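Putative NADH-flavin reductase (Lactobacillus casei ATCC 334, PDB 3H2S) binds NADPH in a Rossmann-type fold and is probably an NAD(P)H-dependent oxidoreductase, named a putative NADH-flavin reductase. Local coordinates at residues A[101-109]-A[135-145]; A[148-159]-A[203-213]. All coordinates share one frame; numbering follows the deposited sequence.

Contact 1 of 2, residues A[101-109]-A[135-145]; sequences VFILGSASL and ALYQYYEYQFL. With NDP (NADPH dihydro-nicotinamide-adenine-dinucleotide phosphate), chain C.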
loop_
_atom_site.group_PDB
_atom_site.type_symbol
_atom_site.label_atom_id
_atom_site.label_comp_id
_atom_site.label_asym_id
_atom_site.label_seq_id
_atom_site.Cartn_x
_atom_site.Cartn_y
_atom_site.Cartn_z
ATOM N N VAL A 101 2.433 9.459 12.441
ATOM C CA VAL A 101 3.215 8.502 13.209
ATOM C C VAL A 101 2.581 7.118 13.178
ATOM O O VAL A 101 1.420 6.944 13.548
ATOM C CB VAL A 101 3.406 8.962 14.682
ATOM C CG1 VAL A 101 4.177 7.905 15.509
ATOM C CG2 VAL A 101 4.115 10.301 14.718
ATOM N N PHE A 102 3.367 6.129 12.783
ATOM C CA PHE A 102 2.899 4.739 12.731
ATOM C C PHE A 102 3.610 3.939 13.806
ATOM O O PHE A 102 4.840 4.031 13.939
ATOM C CB PHE A 102 3.207 4.116 11.360
ATOM C CG PHE A 102 2.494 4.771 10.230
ATOM C CD1 PHE A 102 1.300 4.254 9.765
ATOM C CD2 PHE A 102 3.001 5.930 9.643
ATOM C CE1 PHE A 102 0.602 4.876 8.730
ATOM C CE2 PHE A 102 2.289 6.593 8.640
ATOM C CZ PHE A 102 1.091 6.058 8.177
ATOM N N ILE A 103 2.826 3.257 14.642
ATOM C CA ILE A 103 3.386 2.309 15.581
ATOM C C ILE A 103 3.612 0.993 14.838
ATOM O O ILE A 103 2.677 0.398 14.293
ATOM C CB ILE A 103 2.483 2.036 16.792
ATOM C CG1 ILE A 103 2.160 3.341 17.561
ATOM C CG2 ILE A 103 3.155 1.031 17.706
ATOM C CD1 ILE A 103 1.272 3.121 18.780
ATOM N N LEU A 104 4.850 0.523 14.864
ATOM C CA LEU A 104 5.230 -0.665 14.113
ATOM C C LEU A 104 5.436 -1.833 15.073
ATOM O O LEU A 104 4.931 -1.819 16.199
ATOM C CB LEU A 104 6.494 -0.375 13.292
ATOM C CG LEU A 104 6.320 0.732 12.239
ATOM C CD1 LEU A 104 7.662 1.108 11.618
ATOM C CD2 LEU A 104 5.308 0.338 11.163
ATOM N N GLY A 105 6.066 -2.895 14.590
ATOM C CA GLY A 105 6.284 -4.076 15.405
ATOM C C GLY A 105 7.740 -4.219 15.793
ATOM O O GLY A 105 8.622 -3.585 15.206
ATOM N N SER A 106 7.987 -5.128 16.730
ATOM C CA SER A 106 9.330 -5.431 17.187
ATOM C C SER A 106 10.069 -6.320 16.181
ATOM O O SER A 106 11.292 -6.325 16.116
ATOM C CB SER A 106 9.231 -6.124 18.554
ATOM O OG SER A 106 10.261 -5.679 19.412
ATOM N N ALA A 107 9.324 -7.065 15.373
ATOM C CA ALA A 107 9.925 -8.080 14.499
ATOM C C ALA A 107 10.699 -7.497 13.312
ATOM O O ALA A 107 11.471 -8.198 12.659
ATOM C CB ALA A 107 8.861 -9.062 14.019
ATOM N N SER A 108 10.509 -6.208 13.050
ATOM C CA SER A 108 11.258 -5.529 11.994
ATOM C C SER A 108 12.555 -4.923 12.528
ATOM O O SER A 108 13.299 -4.274 11.789
ATOM C CB SER A 108 10.387 -4.466 11.310
ATOM O OG SER A 108 10.064 -3.398 12.187
ATOM N N LEU A 109 12.775 -5.060 13.836
ATOM C CA LEU A 109 14.035 -4.647 14.454
ATOM C C LEU A 109 15.080 -5.756 14.367
ATOM O O LEU A 109 14.735 -6.943 14.330
ATOM C CB LEU A 109 13.822 -4.299 15.921
ATOM C CG LEU A 109 12.901 -3.141 16.278
ATOM C CD1 LEU A 109 12.608 -3.171 17.779
ATOM C CD2 LEU A 109 13.514 -1.824 15.834
ATOM N N ALA A 135 2.801 -9.906 12.638
ATOM C CA ALA A 135 4.217 -9.521 12.587
ATOM C C ALA A 135 4.715 -9.364 11.137
ATOM O O ALA A 135 5.402 -8.395 10.794
ATOM C CB ALA A 135 5.078 -10.548 13.349
ATOM N N LEU A 136 4.361 -10.319 10.279
ATOM C CA LEU A 136 4.722 -10.246 8.865
ATOM C C LEU A 136 4.182 -8.963 8.233
ATOM O O LEU A 136 4.909 -8.205 7.586
ATOM C CB LEU A 136 4.187 -11.474 8.127
ATOM C CG LEU A 136 4.421 -11.496 6.611
ATOM C CD1 LEU A 136 5.927 -11.530 6.300
ATOM C CD2 LEU A 136 3.677 -12.682 5.989
ATOM N N TYR A 137 2.896 -8.708 8.409
ATOM C CA TYR A 137 2.303 -7.555 7.737
ATOM C C TYR A 137 2.751 -6.207 8.298
ATOM O O TYR A 137 2.811 -5.223 7.562
ATOM C CB TYR A 137 0.786 -7.675 7.688
ATOM C CG TYR A 137 0.329 -8.513 6.526
ATOM C CD1 TYR A 137 -0.178 -9.805 6.720
ATOM C CD2 TYR A 137 0.339 -7.995 5.245
ATOM C CE1 TYR A 137 -0.645 -10.559 5.646
ATOM C CE2 TYR A 137 -0.144 -8.725 4.172
ATOM C CZ TYR A 137 -0.637 -10.000 4.376
ATOM O OH TYR A 137 -1.138 -10.684 3.300
ATOM N N GLN A 138 3.163 -6.179 9.563
ATOM C CA GLN A 138 3.787 -4.971 10.114
ATOM C C GLN A 138 5.205 -4.765 9.615
ATOM O O GLN A 138 5.673 -3.628 9.498
ATOM C CB GLN A 138 3.765 -4.971 11.644
ATOM C CG GLN A 138 2.410 -4.676 12.192
ATOM C CD GLN A 138 2.469 -3.802 13.419
ATOM O OE1 GLN A 138 2.726 -4.287 14.516
ATOM N NE2 GLN A 138 2.162 -2.519 13.251
ATOM N N TYR A 139 5.913 -5.866 9.363
ATOM C CA TYR A 139 7.187 -5.778 8.676
ATOM C C TYR A 139 6.976 -5.169 7.277
ATOM O O TYR A 139 7.669 -4.245 6.889
ATOM C CB TYR A 139 7.812 -7.171 8.575
ATOM C CG TYR A 139 9.035 -7.216 7.689
ATOM C CD1 TYR A 139 10.173 -6.506 8.020
ATOM C CD2 TYR A 139 9.006 -7.881 6.466
ATOM C CE1 TYR A 139 11.290 -6.503 7.176
ATOM C CE2 TYR A 139 10.131 -7.935 5.654
ATOM C CZ TYR A 139 11.273 -7.261 6.024
ATOM O OH TYR A 139 12.377 -7.274 5.195
ATOM N N TYR A 140 5.992 -5.682 6.541
ATOM C CA TYR A 140 5.610 -5.098 5.246
ATOM C C TYR A 140 5.165 -3.634 5.363
ATOM O O TYR A 140 5.480 -2.812 4.496
ATOM C CB TYR A 140 4.520 -5.929 4.582
ATOM C CG TYR A 140 4.957 -7.331 4.133
ATOM C CD1 TYR A 140 6.267 -7.594 3.752
ATOM C CD2 TYR A 140 4.023 -8.346 4.011
ATOM C CE1 TYR A 140 6.640 -8.857 3.277
ATOM C CE2 TYR A 140 4.378 -9.612 3.561
ATOM C CZ TYR A 140 5.687 -9.856 3.184
ATOM O OH TYR A 140 6.038 -11.106 2.727
ATOM N N GLU A 141 4.396 -3.315 6.404
ATOM C CA GLU A 141 3.972 -1.926 6.654
ATOM C C GLU A 141 5.185 -1.004 6.788
ATOM O O GLU A 141 5.250 0.054 6.161
ATOM C CB GLU A 141 3.109 -1.857 7.925
ATOM C CG GLU A 141 2.749 -0.444 8.362
ATOM C CD GLU A 141 2.027 -0.403 9.699
ATOM O OE1 GLU A 141 1.989 -1.436 10.425
ATOM O OE2 GLU A 141 1.563 0.697 10.060
ATOM N N TYR A 142 6.190 -1.475 7.516
ATOM C CA TYR A 142 7.451 -0.754 7.658
ATOM C C TYR A 142 8.171 -0.582 6.307
ATOM O O TYR A 142 8.694 0.481 6.000
ATOM C CB TYR A 142 8.345 -1.516 8.631
ATOM C CG TYR A 142 9.792 -1.115 8.583
ATOM C CD1 TYR A 142 10.775 -2.053 8.297
ATOM C CD2 TYR A 142 10.184 0.170 8.909
ATOM C CE1 TYR A 142 12.111 -1.714 8.305
ATOM C CE2 TYR A 142 11.532 0.517 8.956
ATOM C CZ TYR A 142 12.488 -0.438 8.667
ATOM O OH TYR A 142 13.826 -0.110 8.679
ATOM N N GLN A 143 8.176 -1.629 5.494
ATOM C CA GLN A 143 8.819 -1.542 4.190
ATOM C C GLN A 143 8.023 -0.632 3.257
ATOM O O GLN A 143 8.607 0.090 2.442
ATOM C CB GLN A 143 8.953 -2.925 3.569
ATOM C CG GLN A 143 9.932 -3.849 4.292
ATOM C CD GLN A 143 10.170 -5.114 3.515
ATOM O OE1 GLN A 143 11.316 -5.453 3.206
ATOM N NE2 GLN A 143 9.091 -5.732 3.048
ATOM N N PHE A 144 6.695 -0.709 3.342
ATOM C CA PHE A 144 5.830 0.154 2.529
ATOM C C PHE A 144 6.080 1.631 2.825
ATOM O O PHE A 144 6.135 2.458 1.920
ATOM C CB PHE A 144 4.355 -0.154 2.773
ATOM C CG PHE A 144 3.437 0.916 2.266
ATOM C CD1 PHE A 144 3.148 1.013 0.918
ATOM C CD2 PHE A 144 2.878 1.851 3.139
ATOM C CE1 PHE A 144 2.352 2.048 0.424
ATOM C CE2 PHE A 144 2.026 2.841 2.670
ATOM C CZ PHE A 144 1.788 2.961 1.309
ATOM N N LEU A 145 6.189 1.971 4.101
ATOM C CA LEU A 145 6.405 3.370 4.474
ATOM C C LEU A 145 7.636 3.965 3.774
ATOM O O LEU A 145 7.591 5.084 3.261
ATOM C CB LEU A 145 6.517 3.514 5.994
ATOM C CG LEU A 145 5.249 3.289 6.823
ATOM C CD1 LEU A 145 5.571 3.380 8.309
ATOM C CD2 LEU A 145 4.114 4.243 6.470
HETATM P PA NDP C . -5.289 -2.649 20.760
HETATM O O1A NDP C . -5.514 -4.170 20.523
HETATM O O2A NDP C . -5.462 -2.116 22.141
HETATM O O5B NDP C . -6.533 -2.151 19.724
HETATM C C5B NDP C . -6.000 -1.176 18.793
HETATM C C4B NDP C . -7.178 -0.385 18.103
HETATM O O4B NDP C . -7.525 -1.064 16.912
HETATM C C3B NDP C . -8.489 -0.371 18.960
HETATM O O3B NDP C . -8.849 0.969 19.084
HETATM C C2B NDP C . -9.503 -1.163 18.037
HETATM O O2B NDP C . -10.835 -0.796 18.110
HETATM C C1B NDP C . -8.875 -0.824 16.649
HETATM N N9A NDP C . -9.293 -1.807 15.637
HETATM C C8A NDP C . -8.914 -3.175 15.647
HETATM N N7A NDP C . -9.395 -3.856 14.604
HETATM C C5A NDP C . -10.098 -2.889 13.855
HETATM C C6A NDP C . -10.788 -3.021 12.638
HETATM N N6A NDP C . -10.868 -4.253 12.062
HETATM N N1A NDP C . -11.614 -1.987 12.238
HETATM C C2A NDP C . -11.451 -0.792 12.880
HETATM N N3A NDP C . -10.653 -0.489 13.949
HETATM C C4A NDP C . -10.041 -1.606 14.469
HETATM O O3 NDP C . -3.766 -2.583 20.353
HETATM P PN NDP C . -2.346 -2.090 20.965
HETATM O O1N NDP C . -2.537 -0.678 21.551
HETATM O O2N NDP C . -2.035 -3.126 22.002
HETATM O O5D NDP C . -1.211 -1.962 19.799
HETATM C C5D NDP C . -0.977 -0.740 19.093
HETATM C C4D NDP C . 0.185 -0.994 18.116
HETATM O O4D NDP C . 1.218 -1.574 18.893
HETATM C C3D NDP C . -0.079 -1.938 16.906
HETATM O O3D NDP C . 0.648 -1.520 15.809
HETATM C C2D NDP C . 0.417 -3.310 17.494
HETATM O O2D NDP C . 0.867 -4.169 16.478
HETATM C C1D NDP C . 1.659 -2.766 18.288
HETATM N N1N NDP C . 2.191 -3.778 19.198
HETATM C C2N NDP C . 3.519 -4.292 18.882
HETATM C C3N NDP C . 3.945 -5.509 19.704
HETATM C C7N NDP C . 5.458 -5.636 19.692
HETATM O O7N NDP C . 6.076 -5.432 18.657
HETATM N N7N NDP C . 6.094 -6.144 20.816
HETATM C C4N NDP C . 3.324 -5.734 21.067
HETATM C C5N NDP C . 1.856 -5.399 21.147
HETATM C C6N NDP C . 1.317 -4.330 20.223
HETATM P P2B NDP C . -11.765 -1.308 19.348
HETATM O O1X NDP C . -11.315 -0.567 20.659
HETATM O O2X NDP C . -13.205 -0.734 19.074
HETATM O O3X NDP C . -11.720 -2.788 19.520
HETATM O O HOH W 1 0.724 1.078 12.449
HETATM O O HOH W 2 7.290 -3.832 12.086
#

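Contact 2 of 2, residues A[148-159]-A[203-213]; sequences NANVNWIGISPS and PTAIRDRIVVR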
loop_
_atom_site.group_PDB
_atom_site.type_symbol
_atom_site.label_atom_id
_atom_site.label_comp_id
_atom_site.label_asym_id
_atom_site.label_seq_id
_atom_site.Cartn_x
_atom_site.Cartn_y
_atom_site.Cartn_z
ATOM N N ASN A 148 7.833 5.860 0.398
ATOM C CA ASN A 148 7.164 7.150 0.339
ATOM C C ASN A 148 8.040 8.296 0.830
ATOM O O ASN A 148 7.948 8.703 1.979
ATOM C CB ASN A 148 5.829 7.079 1.099
ATOM C CG ASN A 148 4.935 5.978 0.576
ATOM O OD1 ASN A 148 4.889 4.875 1.144
ATOM N ND2 ASN A 148 4.380 6.195 -0.618
ATOM N N ALA A 149 8.880 8.814 -0.063
ATOM C CA ALA A 149 9.895 9.809 0.292
ATOM C C ALA A 149 9.308 11.197 0.500
ATOM O O ALA A 149 10.005 12.106 0.946
ATOM C CB ALA A 149 10.958 9.863 -0.767
ATOM N N ASN A 150 8.073 11.396 0.053
ATOM C CA ASN A 150 7.469 12.723 0.024
ATOM C C ASN A 150 6.232 12.862 0.928
ATOM O O ASN A 150 5.425 13.772 0.764
ATOM C CB ASN A 150 7.128 13.092 -1.418
ATOM C CG ASN A 150 8.331 12.967 -2.342
ATOM O OD1 ASN A 150 8.304 12.216 -3.321
ATOM N ND2 ASN A 150 9.427 13.631 -1.978
ATOM N N VAL A 151 6.157 12.023 1.952
ATOM C CA VAL A 151 5.117 12.120 2.959
ATOM C C VAL A 151 5.802 12.230 4.307
ATOM O O VAL A 151 6.891 11.655 4.502
ATOM C CB VAL A 151 4.186 10.863 2.917
ATOM C CG1 VAL A 151 3.342 10.750 4.190
ATOM C CG2 VAL A 151 3.270 10.944 1.683
ATOM N N ASN A 152 5.216 13.002 5.228
ATOM C CA ASN A 152 5.860 13.203 6.534
ATOM C C ASN A 152 5.523 12.097 7.541
ATOM O O ASN A 152 4.858 12.342 8.557
ATOM C CB ASN A 152 5.546 14.588 7.123
ATOM C CG ASN A 152 6.214 15.710 6.348
ATOM O OD1 ASN A 152 7.315 15.547 5.813
ATOM N ND2 ASN A 152 5.552 16.858 6.285
ATOM N N TRP A 153 5.921 10.873 7.223
ATOM C CA TRP A 153 5.637 9.745 8.106
ATOM C C TRP A 153 6.777 9.528 9.088
ATOM O O TRP A 153 7.886 10.014 8.877
ATOM C CB TRP A 153 5.354 8.467 7.305
ATOM C CG TRP A 153 6.495 8.007 6.443
ATOM C CD1 TRP A 153 6.682 8.275 5.114
ATOM C CD2 TRP A 153 7.642 7.251 6.863
ATOM N NE1 TRP A 153 7.842 7.689 4.675
ATOM C CE2 TRP A 153 8.432 7.029 5.722
ATOM C CE3 TRP A 153 8.000 6.612 8.062
ATOM C CZ2 TRP A 153 9.614 6.294 5.768
ATOM C CZ3 TRP A 153 9.172 5.873 8.096
ATOM C CH2 TRP A 153 9.948 5.707 6.957
ATOM N N ILE A 154 6.449 8.935 10.231
ATOM C CA ILE A 154 7.426 8.591 11.242
ATOM C C ILE A 154 7.065 7.199 11.776
ATOM O O ILE A 154 5.907 6.924 12.086
ATOM C CB ILE A 154 7.413 9.590 12.416
ATOM C CG1 ILE A 154 7.786 11.004 11.956
ATOM C CG2 ILE A 154 8.371 9.138 13.529
ATOM C CD1 ILE A 154 7.406 12.075 12.979
ATOM N N GLY A 155 8.040 6.291 11.797
ATOM C CA GLY A 155 7.809 4.964 12.358
ATOM C C GLY A 155 8.406 4.815 13.746
ATOM O O GLY A 155 9.526 5.276 14.011
ATOM N N ILE A 156 7.624 4.251 14.665
ATOM C CA ILE A 156 8.123 3.937 15.991
ATOM C C ILE A 156 7.775 2.497 16.365
ATOM O O ILE A 156 6.593 2.108 16.425
ATOM C CB ILE A 156 7.546 4.876 17.076
ATOM C CG1 ILE A 156 7.777 6.340 16.709
ATOM C CG2 ILE A 156 8.170 4.552 18.432
ATOM C CD1 ILE A 156 7.168 7.324 17.704
ATOM N N SER A 157 8.815 1.707 16.612
ATOM C CA SER A 157 8.631 0.325 17.036
ATOM C C SER A 157 8.721 0.282 18.550
ATOM O O SER A 157 9.607 0.926 19.139
ATOM C CB SER A 157 9.711 -0.580 16.431
ATOM O OG SER A 157 9.463 -0.830 15.063
ATOM N N PRO A 158 7.865 -0.544 19.178
ATOM C CA PRO A 158 7.996 -0.858 20.581
ATOM C C PRO A 158 9.197 -1.768 20.810
ATOM O O PRO A 158 9.663 -2.423 19.886
ATOM C CB PRO A 158 6.688 -1.603 20.918
ATOM C CG PRO A 158 5.821 -1.530 19.672
ATOM C CD PRO A 158 6.753 -1.281 18.536
ATOM N N SER A 159 9.609 -1.895 22.059
ATOM C CA SER A 159 10.434 -3.016 22.487
ATOM C C SER A 159 9.607 -4.297 22.429
ATOM O O SER A 159 8.393 -4.253 22.234
ATOM C CB SER A 159 10.904 -2.781 23.917
ATOM O OG SER A 159 11.599 -1.551 24.006
ATOM N N PRO A 203 9.565 16.948 15.576
ATOM C CA PRO A 203 9.859 15.778 14.746
ATOM C C PRO A 203 11.351 15.669 14.453
ATOM O O PRO A 203 11.967 16.638 14.013
ATOM C CB PRO A 203 9.079 16.034 13.445
ATOM C CG PRO A 203 8.242 17.226 13.672
ATOM C CD PRO A 203 8.732 17.946 14.887
ATOM N N THR A 204 11.964 14.570 14.869
ATOM C CA THR A 204 13.367 14.334 14.560
ATOM C C THR A 204 13.530 13.095 13.676
ATOM O O THR A 204 14.561 12.897 13.048
ATOM C CB THR A 204 14.217 14.177 15.841
ATOM O OG1 THR A 204 15.535 13.757 15.482
ATOM C CG2 THR A 204 13.632 13.149 16.751
ATOM N N ALA A 205 12.478 12.296 13.589
ATOM C CA ALA A 205 12.559 10.999 12.917
ATOM C C ALA A 205 11.654 10.927 11.681
ATOM O O ALA A 205 11.227 9.835 11.285
ATOM C CB ALA A 205 12.210 9.895 13.890
ATOM N N ILE A 206 11.421 12.071 11.033
ATOM C CA ILE A 206 10.628 12.087 9.807
ATOM C C ILE A 206 11.269 11.194 8.724
ATOM O O ILE A 206 12.485 11.233 8.509
ATOM C CB ILE A 206 10.396 13.517 9.275
ATOM C CG1 ILE A 206 9.355 14.240 10.147
ATOM C CG2 ILE A 206 9.923 13.476 7.812
ATOM C CD1 ILE A 206 9.241 15.738 9.890
ATOM N N ARG A 207 10.468 10.282 8.186
ATOM C CA ARG A 207 10.918 9.327 7.167
ATOM C C ARG A 207 12.003 8.408 7.711
ATOM O O ARG A 207 12.866 7.925 6.976
ATOM C CB ARG A 207 11.387 10.053 5.894
ATOM C CG ARG A 207 10.262 10.694 5.071
ATOM C CD ARG A 207 10.827 11.796 4.145
ATOM N NE ARG A 207 9.828 12.819 3.873
ATOM C CZ ARG A 207 9.947 14.098 4.206
ATOM N NH1 ARG A 207 11.086 14.556 4.707
ATOM N NH2 ARG A 207 8.963 14.940 3.930
ATOM N N ASP A 208 11.924 8.135 9.004
ATOM C CA ASP A 208 12.852 7.223 9.651
ATOM C C ASP A 208 12.055 6.384 10.641
ATOM O O ASP A 208 10.893 6.672 10.924
ATOM C CB ASP A 208 13.941 8.016 10.375
ATOM C CG ASP A 208 15.225 7.223 10.566
ATOM O OD1 ASP A 208 15.222 5.992 10.342
ATOM O OD2 ASP A 208 16.220 7.823 11.019
ATOM N N ARG A 209 12.683 5.339 11.157
ATOM C CA ARG A 209 12.089 4.525 12.204
ATOM C C ARG A 209 12.973 4.586 13.441
ATOM O O ARG A 209 14.189 4.494 13.338
ATOM C CB ARG A 209 11.955 3.079 11.737
ATOM C CG ARG A 209 11.221 2.188 12.731
ATOM C CD ARG A 209 12.155 1.478 13.685
ATOM N NE ARG A 209 13.058 0.576 12.980
ATOM C CZ ARG A 209 12.749 -0.673 12.645
ATOM N NH1 ARG A 209 11.578 -1.187 13.014
ATOM N NH2 ARG A 209 13.606 -1.411 11.937
ATOM N N ILE A 210 12.357 4.824 14.594
ATOM C CA ILE A 210 13.040 4.663 15.868
ATOM C C ILE A 210 12.404 3.555 16.716
ATOM O O ILE A 210 11.324 3.069 16.400
ATOM C CB ILE A 210 13.092 5.983 16.647
ATOM C CG1 ILE A 210 11.679 6.538 16.875
ATOM C CG2 ILE A 210 13.991 7.004 15.902
ATOM C CD1 ILE A 210 11.614 7.682 17.908
ATOM N N VAL A 211 13.128 3.095 17.732
ATOM C CA VAL A 211 12.584 2.113 18.673
ATOM C C VAL A 211 12.696 2.749 20.050
ATOM O O VAL A 211 13.654 3.471 20.318
ATOM C CB VAL A 211 13.394 0.803 18.660
ATOM C CG1 VAL A 211 14.897 1.076 18.829
ATOM C CG2 VAL A 211 12.898 -0.163 19.730
ATOM N N VAL A 212 11.760 2.433 20.936
ATOM C CA VAL A 212 11.800 3.011 22.283
ATOM C C VAL A 212 11.642 1.959 23.370
ATOM O O VAL A 212 10.915 0.985 23.191
ATOM C CB VAL A 212 10.748 4.131 22.454
ATOM C CG1 VAL A 212 11.143 5.336 21.625
ATOM C CG2 VAL A 212 9.367 3.648 22.042
ATOM N N ARG A 213 12.341 2.148 24.490
ATOM C CA ARG A 213 12.128 1.311 25.665
ATOM C C ARG A 213 11.933 2.187 26.902
ATOM O O ARG A 213 12.293 3.374 26.900
ATOM C CB ARG A 213 13.313 0.362 25.877
ATOM C CG ARG A 213 14.598 1.063 26.340
ATOM C CD ARG A 213 15.619 0.039 26.817
ATOM N NE ARG A 213 16.940 0.618 27.051
ATOM C CZ ARG A 213 17.346 1.136 28.212
ATOM N NH1 ARG A 213 16.496 1.284 29.221
ATOM N NH2 ARG A 213 18.592 1.580 28.338
#

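Contact 1 of 2, residues A[101-109]-A[135-145]
Strand 101-103 and helix 135-145 run nearly antiparallel, their axes 157° apart and 10.4 Å from each other at closest approach, with the loop after the strand bringing Ser108 next to Tyr139. This is a strand and the helix that follows it in a Rossmann fold, and the cleft at the strand's C-terminal end holds the nicotinamide half of NADPH. Gln138 spans that cleft. Its chain bends at chi2 (-141°), which swings the amide to the ribose: OE1 accepts a 2.7 Å hydrogen bond from O2D of NADPH. One N-H of Gln138 NE2 goes straight to Glu141 OE1, 3.0 Å and 167°; the other is probably split between O3D of NADPH and, weakly, Ile103 O. Because Glu141 OE1 lies close to the Gln138 amide plane, this straight bond helps hold the amide's rotation and leaves OE1 of Gln138 turned to the ribose. Ser106 N adds a bond to O7N of the NADPH carboxamide, 2.7 Å. Beside these bonds, Leu104 and Leu145 pack between helix and strand. Leu104 sends CD1 to Tyr142 and rests its CD2 methyl on the polar Glu141 carboxylate, while Leu145 CD2 sits over one face of the Phe102 ring, 3.8 Å from its centroid. Near the other end Ser108 CB meets the edge of the Tyr139 ring, and Ser108 OG is bonded to Arg209. A water ties loop to helix, accepting from Gly105 N at 2.9 Å, bonding Ser108 OG at 2.8 Å and donating weakly to Gln138 O.

Contact 2 of 2, residues A[148-159]-A[203-213]
Two neighbouring parallel strands of the Rossmann-type sheet, 153-158 and 209-213, form this contact. The ladder alternates in the usual parallel way: Gly155 N donates to Asp208 O, Ile210 N to Gly155 O, Ser157 N to Ile210 O at 2.9 Å, and Val212 N to Ser157 O. Ahead of it, the type II turn from Ala205 to Asp208 is tied in by Arg207 N, which reaches Trp153 O at 2.7 Å and 173°. Trp153 has CG between its backbone N and carbonyl carbon (chi1 61°), which folds the indole back over this turn; Arg207 CA lies above the six-membered ring, 3.6 Å from its centroid. The arginine then extends along the type I turn from Asn148 to Val151, NE bonding Val151 O weakly. On one face of the sheet Ile156 and Ile210 lie side by side, with helix 189-201 packing on Ile156. On the other, Arg209 bends at chi2 and chi3 so that NH1 donates to Ser157 OG at 3.0 Å, a hydroxyl also hydrogen-bonded to Gly105 O. NH1 is hydrogen-bonded to Ser108 OG too, while NE forms a salt bridge with Asp175 OD1. The Asp175 carboxylate probably balances the buried charge, while the serine hydroxyls restrain the guanidinium's rotation.

Overall arrangement
Both contacts build on the same sheet, where strands 99-103 and 153-158 are neighbours, and a probable backbone hydrogen bond from Phe102 N to Ile154 O (2.8 Å) joins them directly. Contact 1 is buried and sets a helix against a strand through side chains, bridging waters and the cofactor. Contact 2 is partly buried, joins strand to strand mainly by backbone hydrogen bonds, and has exposed turns at one end. Arg209 of contact 2 makes a cation-pi contact with Tyr142 of contact 1. NADPH is touched from both: by the strand end and loop from Ile103 to Ser106 and Gln138 in contact 1, by Pro158 and Ser159 in contact 2. Both also pack on the second subunit.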